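Mitogen-activated protein kinase kinase kinase 15 (Homo sapiens, PDB 6V0M) is a serine/threonine kinase of the apoptosis signal-regulating family that phosphorylates MAP kinase kinases and whose sterile alpha-motif domain probably helps it assemble with related kinases. Local coordinates at residues V60-Y63 with R64-Q67. Sequence-based numbering, arbitrary orientation.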
loop_
_atom_site.group_PDB
_atom_site.type_symbol
_atom_site.label_atom_id
_atom_site.label_comp_id
_atom_site.label_asym_id
_atom_site.label_seq_id
_atom_site.Cartn_x
_atom_site.Cartn_y
_atom_site.Cartn_z
ATOM N N VAL A 60 -5.242 -1.427 4.400
ATOM C CA VAL A 60 -4.163 -1.807 5.300
ATOM C C VAL A 60 -4.720 -1.932 6.768
ATOM O O VAL A 60 -4.468 -2.926 7.471
ATOM C CB VAL A 60 -3.037 -0.812 5.221
ATOM C CG1 VAL A 60 -2.014 -1.034 6.310
ATOM C CG2 VAL A 60 -2.400 -0.849 3.825
ATOM N N SER A 61 -5.492 -0.922 7.223
ATOM C CA SER A 61 -6.003 -0.895 8.573
ATOM C C SER A 61 -6.960 -2.068 8.865
ATOM O O SER A 61 -6.885 -2.659 9.953
ATOM C CB SER A 61 -6.713 0.422 8.891
ATOM O OG SER A 61 -5.820 1.482 8.676
ATOM N N GLN A 62 -7.833 -2.379 7.914
ATOM C CA GLN A 62 -8.740 -3.541 8.055
ATOM C C GLN A 62 -7.991 -4.866 8.133
ATOM O O GLN A 62 -8.365 -5.770 8.933
ATOM C CB GLN A 62 -9.702 -3.620 6.877
ATOM C CG GLN A 62 -10.680 -2.470 6.804
ATOM C CD GLN A 62 -11.575 -2.607 5.589
ATOM O OE1 GLN A 62 -12.225 -3.653 5.397
ATOM N NE2 GLN A 62 -11.624 -1.560 4.769
ATOM N N TYR A 63 -6.922 -5.000 7.326
ATOM C CA TYR A 63 -6.072 -6.173 7.364
ATOM C C TYR A 63 -5.435 -6.287 8.744
ATOM O O TYR A 63 -5.501 -7.369 9.357
ATOM C CB TYR A 63 -4.972 -6.169 6.271
ATOM C CG TYR A 63 -4.020 -7.284 6.432
ATOM C CD1 TYR A 63 -4.414 -8.640 6.166
ATOM C CD2 TYR A 63 -2.777 -7.062 6.979
ATOM C CE1 TYR A 63 -3.538 -9.657 6.386
ATOM C CE2 TYR A 63 -1.859 -8.074 7.136
ATOM C CZ TYR A 63 -2.258 -9.379 6.858
ATOM O OH TYR A 63 -1.401 -10.454 7.015
ATOM N N ARG A 64 -4.894 -5.179 9.243
ATOM C CA ARG A 64 -4.190 -5.199 10.532
ATOM C C ARG A 64 -5.129 -5.462 11.711
ATOM O O ARG A 64 -4.799 -6.205 12.677
ATOM C CB ARG A 64 -3.389 -3.923 10.778
ATOM C CG ARG A 64 -2.291 -3.697 9.705
ATOM C CD ARG A 64 -1.523 -2.461 10.017
ATOM N NE ARG A 64 -0.497 -2.239 8.972
ATOM C CZ ARG A 64 0.325 -1.199 8.908
ATOM N NH1 ARG A 64 0.273 -0.207 9.768
ATOM N NH2 ARG A 64 1.199 -1.121 7.885
ATOM N N ARG A 65 -6.322 -4.876 11.627
ATOM C CA ARG A 65 -7.361 -5.127 12.668
ATOM C C ARG A 65 -7.798 -6.573 12.699
ATOM O O ARG A 65 -7.989 -7.149 13.780
ATOM C CB ARG A 65 -8.541 -4.194 12.520
ATOM C CG ARG A 65 -8.215 -2.766 13.008
ATOM C CD ARG A 65 -9.437 -1.852 13.182
ATOM N NE ARG A 65 -9.494 -0.940 12.039
ATOM C CZ ARG A 65 -10.253 -1.096 10.953
ATOM N NH1 ARG A 65 -11.167 -2.082 10.884
ATOM N NH2 ARG A 65 -10.162 -0.202 9.969
ATOM N N ALA A 66 -7.991 -7.164 11.521
ATOM C CA ALA A 66 -8.386 -8.554 11.412
ATOM C C ALA A 66 -7.317 -9.481 11.963
ATOM O O ALA A 66 -7.660 -10.452 12.689
ATOM C CB ALA A 66 -8.691 -8.916 9.972
ATOM N N GLN A 67 -6.050 -9.231 11.563
ATOM C CA GLN A 67 -4.947 -10.004 12.133
ATOM C C GLN A 67 -4.875 -9.912 13.651
ATOM O O GLN A 67 -4.817 -10.917 14.343
ATOM C CB GLN A 67 -3.627 -9.576 11.496
ATOM C CG GLN A 67 -2.428 -10.283 12.048
ATOM C CD GLN A 67 -1.165 -9.801 11.385
ATOM O OE1 GLN A 67 -0.577 -10.539 10.627
ATOM N NE2 GLN A 67 -0.782 -8.536 11.608
#
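Val-60 puts its CG1 methyl over one face of the Arg-64 guanidinium, 3.1 Å above the plane and displaced toward its rim, with Arg-64 NE the closest atom at 3.3 Å. The two side chains run side by side and point the same way. Arg-64 gets there with a fully extended chain from CG to NE, its CG lying beside the backbone N (chi1 -61°) and passing 3.2 Å from Val-60 O. The next residue, Arg-65, bends at chi3 (-103°) and folds its guanidinium back along the helix, so that NH2 comes to 3.7 Å from Ser-61 CB and one face lies over Ser-61 O and Gln-62 CA. The aliphatic CG of Gln-62 approaches Arg-65 NH2 at 3.9 Å. Tyr-63 and Gln-67 meet more loosely at their polar ends, OH to OE1 3.7 Å, ring and amide planes 55° apart.

All this decorates the long C-terminal helix 50-70 of the five-helix SAM fold, where it leaves the helical bundle. Four successive i to i+4 bonds carry the backbone, from Arg-64 N to Val-60 O through Gln-67 N to Tyr-63 O.

Arg-64 ties this helix to the end of helix 31-37: NE donates to Leu-35 O and NH2 to Ile-38 O. Replaced by an alanine, this position would probably lose both donors to those carbonyls, and with them the cover over the Val-60 methyl. Val-60 also packs on Ile-34, and the side chain of Tyr-63 touches Leu-35 and Asn-36, while Ser-61 OG turns back to bond Trp-57 O.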